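Local coordinates for protein steroid delta-isomerase (Pseudomonas aeruginosa, PDB 3MSO) that belongs to the SnoaL-like family of the NTF2 clan and may shift a steroid double bond, although its true substrate is not established, at residues A9-T14 with I102-D107; F69-Q74 with V83-S88; R94-I99 with V115-M120. All blocks are in the same frame, centred on the assembly; numbering follows the deposited sequence.

Interaction 1 of 3, residues A9-T14 with I102-D107; sequences ANAAAT and IRFDDD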
ATOM      1  N   ALA B   9      26.368  16.270  23.037  1.00 48.75           N
ATOM      2  CA  ALA B   9      25.715  16.498  24.322  1.00 48.67           C
ATOM      3  C   ALA B   9      24.241  16.863  24.198  1.00 53.38           C
ATOM      4  O   ALA B   9      23.397  16.225  24.835  1.00 54.57           O
ATOM      5  CB  ALA B   9      26.482  17.537  25.141  1.00 49.80           C
ATOM      6  N   ASN B  10      23.927  17.832  23.330  1.00 48.09           N
ATOM      7  CA  ASN B  10      22.570  18.323  23.144  1.00 47.56           C
ATOM      8  C   ASN B  10      21.657  17.274  22.539  1.00 51.10           C
ATOM      9  O   ASN B  10      20.576  17.045  23.073  1.00 52.33           O
ATOM     10  CB  ASN B  10      22.559  19.636  22.386  1.00 46.67           C
ATOM     11  CG  ASN B  10      23.227  20.774  23.120  1.00 59.47           C
ATOM     12  OD1 ASN B  10      23.198  20.877  24.353  1.00 53.66           O
ATOM     13  ND2 ASN B  10      23.826  21.675  22.378  1.00 52.11           N
ATOM     14  N   ALA B  11      22.130  16.582  21.490  1.00 45.23           N
ATOM     15  CA  ALA B  11      21.457  15.475  20.815  1.00 42.85           C
ATOM     16  C   ALA B  11      21.144  14.371  21.833  1.00 47.94           C
ATOM     17  O   ALA B  11      19.993  13.923  21.911  1.00 48.96           O
ATOM     18  CB  ALA B  11      22.364  14.933  19.722  1.00 42.56           C
ATOM     19  N   ALA B  12      22.153  13.985  22.652  1.00 44.50           N
ATOM     20  CA  ALA B  12      22.028  12.996  23.719  1.00 44.76           C
ATOM     21  C   ALA B  12      20.933  13.395  24.740  1.00 52.11           C
ATOM     22  O   ALA B  12      20.149  12.539  25.162  1.00 54.64           O
ATOM     23  CB  ALA B  12      23.364  12.812  24.426  1.00 45.53           C
ATOM     24  N   ALA B  13      20.863  14.688  25.109  1.00 46.83           N
ATOM     25  CA  ALA B  13      19.878  15.205  26.064  1.00 45.95           C
ATOM     26  C   ALA B  13      18.446  15.100  25.514  1.00 47.71           C
ATOM     27  O   ALA B  13      17.554  14.678  26.243  1.00 47.42           O
ATOM     28  CB  ALA B  13      20.207  16.643  26.418  1.00 47.38           C
ATOM     29  N   THR B  14      18.245  15.435  24.224  1.00 43.61           N
ATOM     30  CA  THR B  14      16.942  15.335  23.540  1.00 44.14           C
ATOM     31  C   THR B  14      16.543  13.875  23.443  1.00 48.86           C
ATOM     32  O   THR B  14      15.398  13.552  23.739  1.00 49.15           O
ATOM     33  CB  THR B  14      16.999  15.977  22.160  1.00 44.93           C
ATOM     34  OG1 THR B  14      17.478  17.301  22.322  1.00 40.60           O
ATOM     35  CG2 THR B  14      15.645  16.010  21.458  1.00 40.85           C
ATOM     36  N   ILE B 102      16.601   9.450  13.573  1.00 38.53           N
ATOM     37  CA  ILE B 102      16.534  10.841  14.013  1.00 40.02           C
ATOM     38  C   ILE B 102      17.836  11.609  13.755  1.00 48.41           C
ATOM     39  O   ILE B 102      18.913  11.167  14.182  1.00 49.30           O
ATOM     40  CB  ILE B 102      16.131  10.917  15.540  1.00 42.28           C
ATOM     41  CG1 ILE B 102      14.969   9.926  15.904  1.00 40.69           C
ATOM     42  CG2 ILE B 102      15.849  12.366  15.989  1.00 43.27           C
ATOM     43  CD1 ILE B 102      14.711   9.742  17.346  1.00 38.67           C
ATOM     44  N   ARG B 103      17.710  12.786  13.103  1.00 45.58           N
ATOM     45  CA  ARG B 103      18.786  13.754  12.886  1.00 46.27           C
ATOM     46  C   ARG B 103      18.482  15.011  13.753  1.00 51.29           C
ATOM     47  O   ARG B 103      17.356  15.526  13.740  1.00 52.55           O
ATOM     48  CB  ARG B 103      18.926  14.147  11.411  1.00 48.20           C
ATOM     49  CG  ARG B 103      20.082  15.125  11.164  1.00 55.38           C
ATOM     50  CD  ARG B 103      20.059  15.723   9.781  1.00 56.27           C
ATOM     51  NE  ARG B 103      20.663  14.818   8.807  1.00 61.25           N
ATOM     52  CZ  ARG B 103      19.998  14.187   7.844  1.00 76.10           C
ATOM     53  NH1 ARG B 103      18.687  14.375   7.694  1.00 56.54           N
ATOM     54  NH2 ARG B 103      20.640  13.382   7.008  1.00 68.90           N
ATOM     55  N   PHE B 104      19.499  15.483  14.498  1.00 45.49           N
ATOM     56  CA  PHE B 104      19.402  16.640  15.376  1.00 44.74           C
ATOM     57  C   PHE B 104      20.282  17.807  14.871  1.00 53.31           C
ATOM     58  O   PHE B 104      21.234  17.582  14.113  1.00 55.28           O
ATOM     59  CB  PHE B 104      19.899  16.244  16.763  1.00 44.96           C
ATOM     60  CG  PHE B 104      19.212  15.087  17.424  1.00 43.34           C
ATOM     61  CD1 PHE B 104      18.092  15.288  18.213  1.00 46.57           C
ATOM     62  CD2 PHE B 104      19.729  13.809  17.326  1.00 42.73           C
ATOM     63  CE1 PHE B 104      17.473  14.216  18.850  1.00 47.21           C
ATOM     64  CE2 PHE B 104      19.121  12.743  17.978  1.00 44.99           C
ATOM     65  CZ  PHE B 104      17.996  12.951  18.737  1.00 43.99           C
ATOM     66  N   ASP B 105      19.990  19.043  15.310  1.00 50.16           N
ATOM     67  CA  ASP B 105      20.850  20.175  14.955  1.00 51.61           C
ATOM     68  C   ASP B 105      21.888  20.420  16.074  1.00 59.17           C
ATOM     69  O   ASP B 105      21.930  19.633  17.022  1.00 58.18           O
ATOM     70  CB  ASP B 105      20.049  21.443  14.590  1.00 53.56           C
ATOM     71  CG  ASP B 105      19.173  22.064  15.666  1.00 54.08           C
ATOM     72  OD1 ASP B 105      19.383  21.764  16.869  1.00 56.02           O
ATOM     73  OD2 ASP B 105      18.347  22.912  15.322  1.00 49.75           O
ATOM     74  N   ASP B 106      22.724  21.483  15.954  1.00 58.15           N
ATOM     75  CA  ASP B 106      23.761  21.848  16.918  1.00 59.24           C
ATOM     76  C   ASP B 106      23.169  22.077  18.307  1.00 61.70           C
ATOM     77  O   ASP B 106      23.831  21.800  19.308  1.00 60.35           O
ATOM     78  CB  ASP B 106      24.433  23.168  16.488  1.00 64.33           C
ATOM     79  CG  ASP B 106      25.346  23.114  15.288  1.00 83.38           C
ATOM     80  OD1 ASP B 106      25.868  22.027  14.991  1.00 84.79           O
ATOM     81  OD2 ASP B 106      25.623  24.190  14.707  1.00 94.52           O
ATOM     82  N   ASP B 107      21.930  22.610  18.352  1.00 57.80           N
ATOM     83  CA  ASP B 107      21.220  22.943  19.581  1.00 57.59           C
ATOM     84  C   ASP B 107      20.457  21.751  20.187  1.00 57.09           C
ATOM     85  O   ASP B 107      19.862  21.891  21.255  1.00 57.07           O
ATOM     86  CB  ASP B 107      20.319  24.198  19.385  1.00 61.43           C
ATOM     87  CG  ASP B 107      21.028  25.424  18.816  1.00 76.19           C
ATOM     88  OD1 ASP B 107      22.116  25.776  19.331  1.00 79.20           O
ATOM     89  OD2 ASP B 107      20.495  26.033  17.852  1.00 81.23           O
TER

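Interaction 2 of 3, residues F69-Q74 with V83-S88; sequences FAYHRQ and VVLEFS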
ATOM      1  N   PHE B  69       5.395  -2.107  21.907  1.00 50.99           N
ATOM      2  CA  PHE B  69       6.513  -1.335  21.398  1.00 46.95           C
ATOM      3  C   PHE B  69       7.700  -1.499  22.335  1.00 52.85           C
ATOM      4  O   PHE B  69       7.559  -1.318  23.548  1.00 55.54           O
ATOM      5  CB  PHE B  69       6.159   0.143  21.261  1.00 46.79           C
ATOM      6  CG  PHE B  69       7.235   0.975  20.577  1.00 44.77           C
ATOM      7  CD1 PHE B  69       8.303   1.503  21.303  1.00 45.67           C
ATOM      8  CD2 PHE B  69       7.179   1.228  19.216  1.00 42.55           C
ATOM      9  CE1 PHE B  69       9.292   2.256  20.668  1.00 43.70           C
ATOM     10  CE2 PHE B  69       8.157   2.000  18.595  1.00 42.70           C
ATOM     11  CZ  PHE B  69       9.207   2.499  19.320  1.00 41.02           C
ATOM     12  N   ALA B  70       8.865  -1.832  21.762  1.00 45.63           N
ATOM     13  CA  ALA B  70      10.084  -2.049  22.519  1.00 44.79           C
ATOM     14  C   ALA B  70      11.277  -1.607  21.695  1.00 44.23           C
ATOM     15  O   ALA B  70      11.352  -1.917  20.525  1.00 41.75           O
ATOM     16  CB  ALA B  70      10.207  -3.526  22.880  1.00 46.24           C
ATOM     17  N   TYR B  71      12.203  -0.894  22.308  1.00 41.42           N
ATOM     18  CA  TYR B  71      13.442  -0.471  21.642  1.00 39.39           C
ATOM     19  C   TYR B  71      14.497  -1.554  21.817  1.00 41.63           C
ATOM     20  O   TYR B  71      14.485  -2.272  22.813  1.00 42.37           O
ATOM     21  CB  TYR B  71      13.956   0.861  22.207  1.00 38.76           C
ATOM     22  CG  TYR B  71      13.300   2.083  21.588  1.00 39.98           C
ATOM     23  CD1 TYR B  71      13.222   2.234  20.199  1.00 41.02           C
ATOM     24  CD2 TYR B  71      12.803   3.108  22.383  1.00 40.71           C
ATOM     25  CE1 TYR B  71      12.664   3.376  19.628  1.00 40.92           C
ATOM     26  CE2 TYR B  71      12.255   4.259  21.821  1.00 41.53           C
ATOM     27  CZ  TYR B  71      12.199   4.393  20.443  1.00 50.29           C
ATOM     28  OH  TYR B  71      11.641   5.514  19.889  1.00 51.70           O
ATOM     29  N   HIS B  72      15.352  -1.723  20.817  1.00 35.34           N
ATOM     30  CA  HIS B  72      16.411  -2.722  20.862  1.00 33.74           C
ATOM     31  C   HIS B  72      17.769  -2.058  20.656  1.00 36.42           C
ATOM     32  O   HIS B  72      18.184  -1.326  21.549  1.00 37.61           O
ATOM     33  CB  HIS B  72      16.095  -3.879  19.916  1.00 33.81           C
ATOM     34  CG  HIS B  72      14.821  -4.559  20.307  1.00 38.09           C
ATOM     35  ND1 HIS B  72      14.724  -5.276  21.484  1.00 41.11           N
ATOM     36  CD2 HIS B  72      13.613  -4.546  19.705  1.00 39.73           C
ATOM     37  CE1 HIS B  72      13.476  -5.699  21.545  1.00 41.25           C
ATOM     38  NE2 HIS B  72      12.772  -5.284  20.501  1.00 41.06           N
ATOM     39  N   ARG B  73      18.418  -2.230  19.502  1.00 31.62           N
ATOM     40  CA  ARG B  73      19.704  -1.600  19.217  1.00 31.41           C
ATOM     41  C   ARG B  73      19.570  -0.111  18.984  1.00 38.91           C
ATOM     42  O   ARG B  73      18.577   0.369  18.417  1.00 41.13           O
ATOM     43  CB  ARG B  73      20.384  -2.232  17.976  1.00 30.45           C
ATOM     44  CG  ARG B  73      20.991  -3.605  18.235  1.00 28.43           C
ATOM     45  CD  ARG B  73      21.501  -4.223  16.959  1.00 36.84           C
ATOM     46  NE  ARG B  73      20.403  -4.620  16.071  1.00 38.26           N
ATOM     47  CZ  ARG B  73      20.576  -5.290  14.942  1.00 51.31           C
ATOM     48  NH1 ARG B  73      21.795  -5.651  14.556  1.00 53.59           N
ATOM     49  NH2 ARG B  73      19.536  -5.622  14.197  1.00 30.90           N
ATOM     50  N   GLN B  74      20.596   0.621  19.412  1.00 33.73           N
ATOM     51  CA  GLN B  74      20.699   2.063  19.235  1.00 32.52           C
ATOM     52  C   GLN B  74      22.064   2.314  18.632  1.00 35.43           C
ATOM     53  O   GLN B  74      23.087   1.888  19.177  1.00 36.73           O
ATOM     54  CB  GLN B  74      20.514   2.807  20.568  1.00 34.31           C
ATOM     55  CG  GLN B  74      19.140   2.535  21.158  1.00 47.90           C
ATOM     56  CD  GLN B  74      18.781   3.387  22.321  1.00 59.03           C
ATOM     57  OE1 GLN B  74      19.332   4.466  22.522  1.00 44.82           O
ATOM     58  NE2 GLN B  74      17.816   2.919  23.088  1.00 59.71           N
ATOM     59  N   VAL B  83      20.957   9.333  14.995  1.00 42.98           N
ATOM     60  CA  VAL B  83      20.708   8.122  15.749  1.00 41.42           C
ATOM     61  C   VAL B  83      19.700   7.236  15.020  1.00 44.95           C
ATOM     62  O   VAL B  83      18.810   7.740  14.325  1.00 45.22           O
ATOM     63  CB  VAL B  83      20.259   8.493  17.194  1.00 45.42           C
ATOM     64  CG1 VAL B  83      18.782   8.886  17.279  1.00 44.38           C
ATOM     65  CG2 VAL B  83      20.589   7.390  18.189  1.00 45.93           C
ATOM     66  N   VAL B  84      19.863   5.924  15.151  1.00 40.90           N
ATOM     67  CA  VAL B  84      18.897   4.939  14.674  1.00 40.15           C
ATOM     68  C   VAL B  84      18.474   4.140  15.905  1.00 43.60           C
ATOM     69  O   VAL B  84      19.326   3.573  16.610  1.00 43.59           O
ATOM     70  CB  VAL B  84      19.382   4.041  13.500  1.00 43.31           C
ATOM     71  CG1 VAL B  84      18.554   2.755  13.405  1.00 42.20           C
ATOM     72  CG2 VAL B  84      19.337   4.804  12.183  1.00 42.86           C
ATOM     73  N   LEU B  85      17.165   4.173  16.192  1.00 38.64           N
ATOM     74  CA  LEU B  85      16.564   3.436  17.307  1.00 38.03           C
ATOM     75  C   LEU B  85      15.747   2.302  16.720  1.00 41.73           C
ATOM     76  O   LEU B  85      14.690   2.548  16.122  1.00 43.62           O
ATOM     77  CB  LEU B  85      15.683   4.342  18.207  1.00 37.68           C
ATOM     78  CG  LEU B  85      16.275   5.687  18.622  1.00 40.90           C
ATOM     79  CD1 LEU B  85      15.236   6.551  19.281  1.00 40.34           C
ATOM     80  CD2 LEU B  85      17.531   5.502  19.489  1.00 41.47           C
ATOM     81  N   GLU B  86      16.291   1.077  16.807  1.00 35.13           N
ATOM     82  CA  GLU B  86      15.657  -0.148  16.314  1.00 34.20           C
ATOM     83  C   GLU B  86      14.542  -0.524  17.284  1.00 40.03           C
ATOM     84  O   GLU B  86      14.761  -0.494  18.505  1.00 41.75           O
ATOM     85  CB  GLU B  86      16.694  -1.291  16.234  1.00 35.25           C
ATOM     86  CG  GLU B  86      16.094  -2.651  15.930  1.00 37.48           C
ATOM     87  CD  GLU B  86      17.011  -3.834  16.123  1.00 40.68           C
ATOM     88  OE1 GLU B  86      17.728  -3.891  17.145  1.00 51.10           O
ATOM     89  OE2 GLU B  86      16.971  -4.737  15.264  1.00 31.30           O
ATOM     90  N   PHE B  87      13.360  -0.897  16.754  1.00 34.72           N
ATOM     91  CA  PHE B  87      12.247  -1.322  17.587  1.00 35.60           C
ATOM     92  C   PHE B  87      11.494  -2.516  17.034  1.00 43.09           C
ATOM     93  O   PHE B  87      11.524  -2.792  15.823  1.00 43.36           O
ATOM     94  CB  PHE B  87      11.266  -0.150  17.880  1.00 37.79           C
ATOM     95  CG  PHE B  87      10.512   0.411  16.684  1.00 38.92           C
ATOM     96  CD1 PHE B  87       9.348  -0.202  16.220  1.00 40.54           C
ATOM     97  CD2 PHE B  87      10.950   1.568  16.045  1.00 40.14           C
ATOM     98  CE1 PHE B  87       8.653   0.316  15.125  1.00 40.04           C
ATOM     99  CE2 PHE B  87      10.251   2.083  14.936  1.00 42.29           C
ATOM    100  CZ  PHE B  87       9.124   1.438  14.476  1.00 39.50           C
ATOM    101  N   SER B  88      10.758  -3.184  17.930  1.00 40.90           N
ATOM    102  CA  SER B  88       9.796  -4.241  17.649  1.00 41.44           C
ATOM    103  C   SER B  88       8.470  -3.683  18.136  1.00 47.88           C
ATOM    104  O   SER B  88       8.448  -2.854  19.040  1.00 46.95           O
ATOM    105  CB  SER B  88      10.139  -5.512  18.405  1.00 47.55           C
ATOM    106  OG  SER B  88      10.287  -5.257  19.791  1.00 59.84           O
TER

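Interaction 3 of 3, residues R94-I99 with V115-M120; sequences RELKGI and VMVRPM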
ATOM      1  N   ARG B  94      -0.336  -8.435  13.374  1.00 69.84           N
ATOM      2  CA  ARG B  94       0.881  -8.131  12.647  1.00 65.67           C
ATOM      3  C   ARG B  94       2.054  -7.745  13.482  1.00 66.15           C
ATOM      4  O   ARG B  94       2.120  -6.660  14.059  1.00 65.14           O
ATOM      5  CB  ARG B  94       0.638  -7.208  11.448  1.00 63.09           C
ATOM      6  CG  ARG B  94       0.481  -7.967  10.124  1.00 72.29           C
ATOM      7  CD  ARG B  94      -0.600  -9.021  10.198  1.00 83.77           C
ATOM      8  NE  ARG B  94      -0.676  -9.852   8.999  1.00 90.85           N
ATOM      9  CZ  ARG B  94      -1.595  -9.714   8.056  1.00106.95           C
ATOM     10  NH1 ARG B  94      -2.516  -8.761   8.151  1.00 92.04           N
ATOM     11  NH2 ARG B  94      -1.603 -10.525   7.008  1.00 96.71           N
ATOM     12  N   GLU B  95       2.972  -8.687  13.557  1.00 60.90           N
ATOM     13  CA  GLU B  95       4.231  -8.562  14.254  1.00 58.77           C
ATOM     14  C   GLU B  95       5.130  -7.683  13.384  1.00 57.30           C
ATOM     15  O   GLU B  95       5.206  -7.909  12.186  1.00 57.76           O
ATOM     16  CB  GLU B  95       4.814  -9.976  14.439  1.00 61.28           C
ATOM     17  CG  GLU B  95       5.698 -10.126  15.656  1.00 69.26           C
ATOM     18  CD  GLU B  95       4.968  -9.992  16.972  1.00 83.31           C
ATOM     19  OE1 GLU B  95       4.280 -10.959  17.371  1.00 73.00           O
ATOM     20  OE2 GLU B  95       5.086  -8.918  17.604  1.00 84.19           O
ATOM     21  N   LEU B  96       5.723  -6.628  13.924  1.00 49.80           N
ATOM     22  CA  LEU B  96       6.569  -5.812  13.056  1.00 46.01           C
ATOM     23  C   LEU B  96       7.921  -5.423  13.655  1.00 48.93           C
ATOM     24  O   LEU B  96       8.170  -5.549  14.856  1.00 47.02           O
ATOM     25  CB  LEU B  96       5.830  -4.613  12.414  1.00 44.51           C
ATOM     26  CG  LEU B  96       5.368  -3.494  13.342  1.00 49.32           C
ATOM     27  CD1 LEU B  96       6.498  -2.456  13.644  1.00 48.10           C
ATOM     28  CD2 LEU B  96       4.173  -2.795  12.775  1.00 51.65           C
ATOM     29  N   LYS B  97       8.765  -4.901  12.784  1.00 45.79           N
ATOM     30  CA  LYS B  97      10.116  -4.475  13.083  1.00 44.52           C
ATOM     31  C   LYS B  97      10.307  -3.113  12.435  1.00 46.23           C
ATOM     32  O   LYS B  97       9.767  -2.874  11.338  1.00 46.22           O
ATOM     33  CB  LYS B  97      11.044  -5.501  12.440  1.00 47.67           C
ATOM     34  CG  LYS B  97      12.342  -5.667  13.115  1.00 57.81           C
ATOM     35  CD  LYS B  97      12.291  -6.230  14.518  1.00 52.50           C
ATOM     36  CE  LYS B  97      13.545  -5.689  15.163  1.00 45.56           C
ATOM     37  NZ  LYS B  97      14.754  -5.936  14.305  1.00 48.11           N
ATOM     38  N   GLY B  98      11.011  -2.219  13.118  1.00 39.39           N
ATOM     39  CA  GLY B  98      11.198  -0.877  12.587  1.00 37.63           C
ATOM     40  C   GLY B  98      12.370  -0.096  13.122  1.00 41.88           C
ATOM     41  O   GLY B  98      13.066  -0.548  14.034  1.00 41.27           O
ATOM     42  N   ILE B  99      12.577   1.107  12.547  1.00 38.39           N
ATOM     43  CA  ILE B  99      13.607   2.055  12.964  1.00 37.27           C
ATOM     44  C   ILE B  99      13.090   3.484  13.040  1.00 42.76           C
ATOM     45  O   ILE B  99      12.318   3.907  12.198  1.00 43.23           O
ATOM     46  CB  ILE B  99      14.928   1.999  12.125  1.00 39.91           C
ATOM     47  CG1 ILE B  99      14.706   2.317  10.628  1.00 41.59           C
ATOM     48  CG2 ILE B  99      15.692   0.704  12.339  1.00 40.02           C
ATOM     49  CD1 ILE B  99      15.853   3.166   9.963  1.00 49.18           C
ATOM     50  N   VAL B 115      10.964   7.175   9.628  1.00 39.34           N
ATOM     51  CA  VAL B 115      10.557   5.852  10.121  1.00 38.50           C
ATOM     52  C   VAL B 115      10.512   4.846   8.962  1.00 39.72           C
ATOM     53  O   VAL B 115      10.089   5.199   7.866  1.00 39.76           O
ATOM     54  CB  VAL B 115       9.196   5.926  10.884  1.00 43.26           C
ATOM     55  CG1 VAL B 115       8.749   4.552  11.390  1.00 42.92           C
ATOM     56  CG2 VAL B 115       9.260   6.923  12.036  1.00 43.59           C
HETATM   57  N   MSE B 116      10.983   3.610   9.204  1.00 33.70           N
HETATM   58  CA  MSE B 116      10.891   2.469   8.265  1.00 31.99           C
HETATM   59  C   MSE B 116      10.355   1.275   9.072  1.00 41.98           C
HETATM   60  O   MSE B 116      10.686   1.104  10.249  1.00 41.73           O
HETATM   61  CB  MSE B 116      12.229   2.084   7.637  1.00 31.65           C
HETATM   62  CG  MSE B 116      12.928   3.234   6.945  1.00 34.39           C
HETATM   63 SE   MSE B 116      14.410   2.608   5.888  0.75 35.53          SE
HETATM   64  CE  MSE B 116      15.241   4.338   5.592  1.00 31.37           C
ATOM     65  N   VAL B 117       9.506   0.483   8.442  1.00 41.27           N
ATOM     66  CA  VAL B 117       8.878  -0.679   9.053  1.00 41.00           C
ATOM     67  C   VAL B 117       9.014  -1.846   8.076  1.00 46.31           C
ATOM     68  O   VAL B 117       9.070  -1.631   6.863  1.00 47.80           O
ATOM     69  CB  VAL B 117       7.399  -0.340   9.469  1.00 43.42           C
ATOM     70  CG1 VAL B 117       6.517  -1.588   9.580  1.00 43.67           C
ATOM     71  CG2 VAL B 117       7.360   0.466  10.778  1.00 42.10           C
ATOM     72  N   ARG B 118       9.151  -3.062   8.616  1.00 42.64           N
ATOM     73  CA  ARG B 118       9.190  -4.334   7.882  1.00 41.32           C
ATOM     74  C   ARG B 118       8.452  -5.414   8.722  1.00 45.88           C
ATOM     75  O   ARG B 118       8.446  -5.296   9.957  1.00 45.55           O
ATOM     76  CB  ARG B 118      10.625  -4.748   7.521  1.00 34.83           C
ATOM     77  CG  ARG B 118      11.525  -5.061   8.713  1.00 36.00           C
ATOM     78  CD  ARG B 118      12.743  -5.851   8.271  1.00 37.32           C
ATOM     79  NE  ARG B 118      12.389  -7.224   7.900  1.00 34.50           N
ATOM     80  CZ  ARG B 118      12.319  -8.228   8.762  1.00 42.66           C
ATOM     81  NH1 ARG B 118      12.594  -8.031  10.045  1.00 41.01           N
ATOM     82  NH2 ARG B 118      11.983  -9.442   8.349  1.00 33.05           N
ATOM     83  N   PRO B 119       7.839  -6.462   8.118  1.00 44.01           N
ATOM     84  CA  PRO B 119       7.718  -6.759   6.669  1.00 45.31           C
ATOM     85  C   PRO B 119       6.563  -5.995   6.025  1.00 51.28           C
ATOM     86  O   PRO B 119       5.912  -5.197   6.698  1.00 52.81           O
ATOM     87  CB  PRO B 119       7.488  -8.272   6.657  1.00 48.28           C
ATOM     88  CG  PRO B 119       6.691  -8.523   7.904  1.00 52.57           C
ATOM     89  CD  PRO B 119       7.129  -7.476   8.923  1.00 46.26           C
HETATM   90  N   MSE B 120       6.291  -6.244   4.752  1.00 48.22           N
HETATM   91  CA  MSE B 120       5.188  -5.614   4.032  1.00 48.39           C
HETATM   92  C   MSE B 120       3.863  -5.644   4.836  1.00 52.96           C
HETATM   93  O   MSE B 120       3.238  -4.600   5.000  1.00 52.91           O
HETATM   94  CB  MSE B 120       5.007  -6.303   2.671  1.00 52.19           C
HETATM   95  CG  MSE B 120       3.748  -5.866   1.940  1.00 60.54           C
HETATM   96 SE   MSE B 120       3.856  -4.017   1.396  0.75 68.37          SE
HETATM   97  CE  MSE B 120       4.629  -4.445  -0.364  1.00 65.56           C
TER

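Interaction 1 of 3, residues A9-T14 with I102-D107
Phe104, the last residue of its strand, turns its ring against the helix through Ala11 and Thr14, and these three buried residues make the close-packed half of the contact. The methyl CB of Ala11 rests 3.7 Å from Phe104 CD2, with Ala11 O over the same ring near its rim. Ile102 CG2 occupies the opposite face, which leaves the phenyl held between its own strand and the helix. Thr14 CG2 reaches the ring at its edge, 3.7 Å from Phe104 CE1. Chi1 of -54° sets OG1 beside the backbone N, where it bonds Gly108 O, and leaves the methyl CG2 anti to that N and against the ring.

Beyond the ring the contact thins out into an exposed fringe. There the amide ND2 of Asn10 donates to Asp106 O at 3.1 Å, nearly straight (168°) and in the plane of both groups. The aspartates carry their charges to arginines instead: Asp106 pairs with Arg81, and Asp105 and Asp107 pair with Arg109. An N-terminal helix that starts beside the turn joining strands 94-104 and 110-118 and runs on over one face of the curved sheet is characteristic of the NTF2-like alpha+beta cone.

Interaction 2 of 3, residues F69-Q74 with V83-S88
Glu86 lies across from two residues, His72 and Arg73, because strand 69-77 carries a beta bulge: the register slips by one between the pairs Tyr71-Phe87 and Gln74-Leu85. Its backbone O accepts from His72 N and its N donates to Arg73 O. The side chain starts with Glu86 CB 3.3 Å from Arg73 O and, with CG anti to the backbone N (chi1 171°), runs out extended, CG passing near His72 CB. At the tip Glu86 OE1 takes two bonds, from Arg73 N through the anti lone pair of OE1 and from Arg73 NE at 3.0 Å. Glu86 OE2 receives Arg73 NH2 at 2.9 Å, completing a side-on salt bridge. Both oxygens lie in the guanidinium plane, yet the guanidinium comes from above the carboxylate plane, the two planes standing 44° apart. Lys97 is a second charged partner of OE2.

Beside it, Ser88 OG and His72 NE2 share a hydrogen bond of 2.6 Å at the imidazole edge. On the other face of the hairpin, Phe69 and Phe87 form an offset stack, centroids 4.7 Å apart and planes at 29°, while Tyr71 CE1 packs 3.5 Å from Leu85 CB under helix 9-23. The arrangement is a bulged antiparallel beta hairpin at the margin of the NTF2-like sheet.

Interaction 3 of 3, residues R94-I99 with V115-M120
Lys97 with Arg118 and Ile99 with Met116 are hydrogen-bonded antiparallel pairs on either side of the non-hydrogen-bonded pair Gly98-Val117, where the CA atoms come to 4.2 Å, and the two short strand segments run at 149° to each other. The bonds within the Lys97-Arg118 pair measure 2.9 Å for Lys97 N to Arg118 O and 2.8 Å for Arg118 N to Lys97 O, whereas Met116 N to Ile99 O is longer, at 3.3 Å.

Four side chains share one face of the sheet. Those of Lys97 and Arg118 start out side by side, Lys97 CB 3.8 Å from Arg118 CG. Bends at chi2 (65°) and chi4 then carry Lys97 NZ away to Glu86 and to Glu114 of the second subunit. Arg118 bends at chi3, and its guanidinium also meets that neighbouring Glu114, while NE and NH2 donate to Ser42 O and Ala45 O of the second subunit. The two cations are thus gathered round a shared carboxylate. Farther along the same face, Ile99 CG1 lies 3.9 Å from CB of Met116, a selenomethionine, the two side chains lying alongside and pointing the same way.

On the opposite side the contact across the segments is apolar. Leu96 crosses Val117 at an angle, Leu96 CD2 being 4.1 Å from Val117 CG1. Leu96 goes on to touch Phe66, and Val117 touches Leu126 of helix 120-138. A cis peptide bond precedes Pro119, whose CD comes 3.8 Å from Glu95 O as the chain leaves the strand; the proline occupies the N-cap position of that helix. The whole is a long antiparallel beta hairpin of the NTF2-like sheet, one face turned to its own chain's helix and the other meeting the second subunit, in part through the charges of Lys97 and Arg118.

In the fold
All three contacts converge on strand 94-104 and its neighbours in one sheet. Interactions 1 and 2 have centres about 17 Å apart and are joined by Ile102 O and Val83 N at 2.9 Å. Interactions 2 and 3, with centres about 11 Å apart, meet through Phe87 N and Gly98 O at 2.8 Å and through the salt bridge of Glu86 OE2 with Lys97 NZ at 2.7 Å; both touch the second subunit. Interactions 1 and 3, about 25 Å apart between centres, lie on opposite sides of the chain's centre. NTF2-like enzymes typically hold their pocket between sheet and helices; the Tyr71 hydroxyl, bonded to Asp100 and Trp18, lies on that helix-covered side, but no site is established here.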